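Local coordinates for cell cycle serine/threonine-protein kinase CDC5/MSD2 (PDB 6MF4), which phosphorylates proteins such as SCC1 and NET1 on serine or threonine and takes part in mitotic exit in budding yeast, its polo-box domain being the part modelled, at residues I120-R132 / H167-K179. Sequence-based numbering, arbitrary orientation.
Sequences IGVLFNNGTTVLR and HLEVVDFFAKYMK
The ring of Phe-124 is covered on one face by the edge of the His-167 imidazole, an edge-to-face pair with planes at 66°, and on the other by CG1 of Val-122, two residues back; the carbonyl O of His-167 lies at its rim, 3.6 Å from Phe-124 CZ, and Phe-124 CE1 is 4.0 Å from Val-170 CG1. One water, in the imidazole plane, ties His-167 NE2 to Asn-126 ND2 and Thr-128 OG1. Asn-126 OD1 in turn takes Thr-128 N, forming an Asx turn, and Thr-128 OG1 at 2.8 Å on a lone pair. Replacing Phe-124 with an alanine would probably open a gap beside Val-170 and remove the face the imidazole edge rests on. Further along, Val-171 CG2 packs 3.6 Å from Val-130 CG1. Arg-132 runs out extended, its CG anti to the backbone N (chi1 178°), laying CD on Val-171 CG1 and one guanidinium face over Ala-175 CB. At the far end Ile-120 CD1 meets Met-178 CB at 3.8 Å. No direct hydrogen bond joins the helix to the hairpin; apolar packing dominates. This is the polo-box fold: helix 165-178 lies across the six-stranded antiparallel sheet of polo box 1, here over the hairpin of strands 120-123 and 129-132.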
loop_
_atom_site.group_PDB
_atom_site.type_symbol
_atom_site.label_atom_id
_atom_site.label_comp_id
_atom_site.label_asym_id
_atom_site.label_seq_id
_atom_site.Cartn_x
_atom_site.Cartn_y
_atom_site.Cartn_z
ATOM N N ILE A 120 4.816 -7.569 -9.927
ATOM C CA ILE A 120 3.509 -7.258 -10.488
ATOM C C ILE A 120 2.447 -8.112 -9.813
ATOM O O ILE A 120 2.580 -9.328 -9.736
ATOM C CB ILE A 120 3.484 -7.486 -12.011
ATOM C CG1 ILE A 120 4.384 -6.456 -12.698
ATOM C CG2 ILE A 120 2.058 -7.379 -12.561
ATOM C CD1 ILE A 120 4.665 -6.752 -14.150
ATOM N N GLY A 121 1.396 -7.463 -9.323
ATOM C CA GLY A 121 0.296 -8.164 -8.697
ATOM C C GLY A 121 -0.960 -8.101 -9.534
ATOM O O GLY A 121 -1.204 -7.123 -10.242
ATOM N N VAL A 122 -1.749 -9.165 -9.464
ATOM C CA VAL A 122 -3.110 -9.141 -9.974
ATOM C C VAL A 122 -4.028 -9.522 -8.831
ATOM O O VAL A 122 -3.879 -10.585 -8.228
ATOM C CB VAL A 122 -3.321 -10.090 -11.162
ATOM C CG1 VAL A 122 -4.774 -10.037 -11.634
ATOM C CG2 VAL A 122 -2.383 -9.728 -12.306
ATOM N N LEU A 123 -4.944 -8.614 -8.520
ATOM C CA LEU A 123 -5.970 -8.835 -7.522
ATOM C C LEU A 123 -7.220 -9.299 -8.255
ATOM O O LEU A 123 -7.869 -8.521 -8.957
ATOM C CB LEU A 123 -6.222 -7.552 -6.724
ATOM C CG LEU A 123 -7.322 -7.551 -5.660
ATOM C CD1 LEU A 123 -7.186 -8.727 -4.713
ATOM C CD2 LEU A 123 -7.269 -6.239 -4.889
ATOM N N PHE A 124 -7.530 -10.582 -8.121
ATOM C CA PHE A 124 -8.639 -11.173 -8.853
ATOM C C PHE A 124 -9.968 -10.830 -8.190
ATOM O O PHE A 124 -10.008 -10.388 -7.043
ATOM C CB PHE A 124 -8.446 -12.682 -8.951
ATOM C CG PHE A 124 -7.280 -13.071 -9.805
ATOM C CD1 PHE A 124 -7.440 -13.269 -11.164
ATOM C CD2 PHE A 124 -6.018 -13.209 -9.256
ATOM C CE1 PHE A 124 -6.363 -13.612 -11.961
ATOM C CE2 PHE A 124 -4.937 -13.553 -10.045
ATOM C CZ PHE A 124 -5.108 -13.754 -11.397
ATOM N N ASN A 125 -11.057 -11.034 -8.919
ATOM C CA ASN A 125 -12.365 -10.579 -8.466
ATOM C C ASN A 125 -12.886 -11.352 -7.256
ATOM O O ASN A 125 -13.743 -10.857 -6.530
ATOM C CB ASN A 125 -13.366 -10.656 -9.622
ATOM C CG ASN A 125 -13.082 -9.629 -10.705
ATOM O OD1 ASN A 125 -12.490 -8.583 -10.441
ATOM N ND2 ASN A 125 -13.499 -9.923 -11.930
ATOM N N ASN A 126 -12.363 -12.553 -7.027
ATOM C CA ASN A 126 -12.760 -13.339 -5.859
ATOM C C ASN A 126 -11.903 -13.013 -4.635
ATOM O O ASN A 126 -12.032 -13.642 -3.588
ATOM C CB ASN A 126 -12.694 -14.838 -6.166
ATOM C CG ASN A 126 -11.273 -15.350 -6.325
ATOM O OD1 ASN A 126 -10.317 -14.575 -6.427
ATOM N ND2 ASN A 126 -11.130 -16.671 -6.364
ATOM N N GLY A 127 -11.020 -12.030 -4.780
ATOM C CA GLY A 127 -10.246 -11.527 -3.661
ATOM C C GLY A 127 -8.875 -12.156 -3.503
ATOM O O GLY A 127 -8.110 -11.745 -2.630
ATOM N N THR A 128 -8.562 -13.153 -4.327
ATOM C CA THR A 128 -7.240 -13.767 -4.289
ATOM C C THR A 128 -6.252 -12.954 -5.125
ATOM O O THR A 128 -6.649 -12.149 -5.971
ATOM C CB THR A 128 -7.263 -15.232 -4.791
ATOM O OG1 THR A 128 -7.645 -15.272 -6.171
ATOM C CG2 THR A 128 -8.234 -16.080 -3.951
ATOM N N THR A 129 -4.967 -13.173 -4.872
ATOM C CA THR A 129 -3.905 -12.446 -5.554
ATOM C C THR A 129 -2.827 -13.392 -6.073
ATOM O O THR A 129 -2.483 -14.372 -5.410
ATOM C CB THR A 129 -3.244 -11.415 -4.615
ATOM O OG1 THR A 129 -4.176 -10.373 -4.308
ATOM C CG2 THR A 129 -1.992 -10.800 -5.256
ATOM N N VAL A 130 -2.316 -13.100 -7.266
ATOM C CA VAL A 130 -1.034 -13.639 -7.698
ATOM C C VAL A 130 -0.046 -12.487 -7.709
ATOM O O VAL A 130 -0.281 -11.458 -8.349
ATOM C CB VAL A 130 -1.089 -14.303 -9.089
ATOM C CG1 VAL A 130 0.320 -14.613 -9.600
ATOM C CG2 VAL A 130 -1.905 -15.575 -9.038
ATOM N N LEU A 131 1.040 -12.658 -6.963
ATOM C CA LEU A 131 2.130 -11.701 -6.946
ATOM C C LEU A 131 3.304 -12.297 -7.716
ATOM O O LEU A 131 3.972 -13.208 -7.242
ATOM C CB LEU A 131 2.532 -11.351 -5.510
ATOM C CG LEU A 131 3.594 -10.258 -5.370
ATOM C CD1 LEU A 131 3.043 -8.905 -5.803
ATOM C CD2 LEU A 131 4.122 -10.198 -3.945
ATOM N N ARG A 132 3.520 -11.778 -8.919
ATOM C CA ARG A 132 4.592 -12.219 -9.804
ATOM C C ARG A 132 5.879 -11.457 -9.494
ATOM O O ARG A 132 5.939 -10.241 -9.671
ATOM C CB ARG A 132 4.163 -11.998 -11.257
ATOM C CG ARG A 132 5.170 -12.347 -12.342
ATOM C CD ARG A 132 4.810 -11.561 -13.594
ATOM N NE ARG A 132 5.544 -11.962 -14.793
ATOM C CZ ARG A 132 6.673 -11.398 -15.217
ATOM N NH1 ARG A 132 7.246 -10.412 -14.531
ATOM N NH2 ARG A 132 7.243 -11.838 -16.329
ATOM N N HIS A 167 -5.109 -18.137 -14.111
ATOM C CA HIS A 167 -4.650 -16.976 -13.353
ATOM C C HIS A 167 -3.365 -16.429 -13.967
ATOM O O HIS A 167 -3.194 -15.219 -14.101
ATOM C CB HIS A 167 -4.400 -17.324 -11.880
ATOM C CG HIS A 167 -5.567 -17.964 -11.195
ATOM N ND1 HIS A 167 -6.042 -19.210 -11.541
ATOM C CD2 HIS A 167 -6.344 -17.534 -10.173
ATOM C CE1 HIS A 167 -7.067 -19.520 -10.765
ATOM N NE2 HIS A 167 -7.269 -18.521 -9.925
ATOM N N LEU A 168 -2.451 -17.321 -14.334
ATOM C CA LEU A 168 -1.160 -16.883 -14.846
ATOM C C LEU A 168 -1.256 -16.354 -16.278
ATOM O O LEU A 168 -0.404 -15.579 -16.705
ATOM C CB LEU A 168 -0.145 -18.020 -14.755
ATOM C CG LEU A 168 0.288 -18.331 -13.319
ATOM C CD1 LEU A 168 1.015 -19.654 -13.280
ATOM C CD2 LEU A 168 1.165 -17.225 -12.753
ATOM N N GLU A 169 -2.288 -16.756 -17.017
ATOM C CA GLU A 169 -2.546 -16.158 -18.326
ATOM C C GLU A 169 -2.956 -14.693 -18.165
ATOM O O GLU A 169 -2.548 -13.834 -18.947
ATOM C CB GLU A 169 -3.635 -16.925 -19.081
ATOM C CG GLU A 169 -3.239 -18.337 -19.481
ATOM C CD GLU A 169 -2.014 -18.372 -20.379
ATOM O OE1 GLU A 169 -2.011 -17.681 -21.419
ATOM O OE2 GLU A 169 -1.049 -19.087 -20.037
ATOM N N VAL A 170 -3.770 -14.417 -17.153
ATOM C CA VAL A 170 -4.155 -13.045 -16.843
ATOM C C VAL A 170 -2.932 -12.268 -16.364
ATOM O O VAL A 170 -2.728 -11.116 -16.747
ATOM C CB VAL A 170 -5.267 -12.996 -15.774
ATOM C CG1 VAL A 170 -5.518 -11.562 -15.291
ATOM C CG2 VAL A 170 -6.546 -13.589 -16.327
ATOM N N VAL A 171 -2.118 -12.899 -15.523
ATOM C CA VAL A 171 -0.905 -12.254 -15.027
ATOM C C VAL A 171 0.022 -11.909 -16.194
ATOM O O VAL A 171 0.645 -10.844 -16.211
ATOM C CB VAL A 171 -0.169 -13.151 -14.006
ATOM C CG1 VAL A 171 1.246 -12.639 -13.736
ATOM C CG2 VAL A 171 -0.949 -13.213 -12.704
ATOM N N ASP A 172 0.093 -12.805 -17.175
ATOM C CA ASP A 172 0.910 -12.584 -18.366
ATOM C C ASP A 172 0.421 -11.368 -19.145
ATOM O O ASP A 172 1.226 -10.567 -19.630
ATOM C CB ASP A 172 0.899 -13.835 -19.256
ATOM C CG ASP A 172 1.663 -13.638 -20.551
ATOM O OD1 ASP A 172 2.903 -13.490 -20.481
ATOM O OD2 ASP A 172 1.029 -13.648 -21.633
ATOM N N PHE A 173 -0.898 -11.223 -19.257
ATOM C CA PHE A 173 -1.475 -10.055 -19.910
ATOM C C PHE A 173 -0.994 -8.769 -19.237
ATOM O O PHE A 173 -0.579 -7.823 -19.905
ATOM C CB PHE A 173 -3.007 -10.111 -19.886
ATOM C CG PHE A 173 -3.664 -8.827 -20.319
ATOM C CD1 PHE A 173 -3.920 -8.581 -21.655
ATOM C CD2 PHE A 173 -4.009 -7.860 -19.386
ATOM C CE1 PHE A 173 -4.513 -7.402 -22.053
ATOM C CE2 PHE A 173 -4.597 -6.675 -19.780
ATOM C CZ PHE A 173 -4.849 -6.444 -21.114
ATOM N N PHE A 174 -1.045 -8.734 -17.911
ATOM C CA PHE A 174 -0.686 -7.517 -17.197
ATOM C C PHE A 174 0.827 -7.305 -17.166
ATOM O O PHE A 174 1.286 -6.167 -17.143
ATOM C CB PHE A 174 -1.273 -7.536 -15.787
ATOM C CG PHE A 174 -2.741 -7.213 -15.758
ATOM C CD1 PHE A 174 -3.183 -5.946 -16.103
ATOM C CD2 PHE A 174 -3.679 -8.174 -15.419
ATOM C CE1 PHE A 174 -4.526 -5.638 -16.095
ATOM C CE2 PHE A 174 -5.027 -7.869 -15.408
ATOM C CZ PHE A 174 -5.450 -6.597 -15.746
ATOM N N ALA A 175 1.604 -8.384 -17.204
ATOM C CA ALA A 175 3.057 -8.254 -17.313
ATOM C C ALA A 175 3.429 -7.537 -18.613
ATOM O O ALA A 175 4.305 -6.669 -18.631
ATOM C CB ALA A 175 3.731 -9.621 -17.242
ATOM N N LYS A 176 2.758 -7.905 -19.700
ATOM C CA LYS A 176 2.958 -7.250 -20.989
ATOM C C LYS A 176 2.498 -5.801 -20.938
ATOM O O LYS A 176 3.175 -4.905 -21.444
ATOM C CB LYS A 176 2.211 -7.996 -22.091
ATOM C CG LYS A 176 2.819 -9.342 -22.424
ATOM C CD LYS A 176 1.880 -10.193 -23.264
ATOM C CE LYS A 176 2.545 -11.502 -23.660
ATOM N NZ LYS A 176 1.585 -12.478 -24.251
ATOM N N TYR A 177 1.340 -5.581 -20.326
ATOM C CA TYR A 177 0.802 -4.239 -20.153
ATOM C C TYR A 177 1.756 -3.331 -19.375
ATOM O O TYR A 177 1.975 -2.177 -19.751
ATOM C CB TYR A 177 -0.547 -4.297 -19.433
ATOM C CG TYR A 177 -1.063 -2.934 -19.035
ATOM C CD1 TYR A 177 -1.755 -2.143 -19.939
ATOM C CD2 TYR A 177 -0.844 -2.433 -17.759
ATOM C CE1 TYR A 177 -2.219 -0.891 -19.582
ATOM C CE2 TYR A 177 -1.299 -1.187 -17.395
ATOM C CZ TYR A 177 -1.986 -0.419 -18.309
ATOM O OH TYR A 177 -2.443 0.825 -17.941
ATOM N N MET A 178 2.317 -3.852 -18.288
ATOM C CA MET A 178 3.150 -3.049 -17.396
ATOM C C MET A 178 4.506 -2.681 -17.998
ATOM O O MET A 178 5.090 -1.659 -17.633
ATOM C CB MET A 178 3.370 -3.788 -16.074
ATOM C CG MET A 178 2.130 -3.879 -15.194
ATOM S SD MET A 178 1.529 -2.293 -14.596
ATOM C CE MET A 178 0.053 -2.805 -13.720
ATOM N N LYS A 179 5.010 -3.501 -18.914
ATOM C CA LYS A 179 6.321 -3.253 -19.516
ATOM C C LYS A 179 6.225 -2.276 -20.687
ATOM O O LYS A 179 5.183 -2.165 -21.335
ATOM C CB LYS A 179 6.948 -4.558 -19.970
HETATM O O HOH W 1 -8.570 -17.866 -7.377
#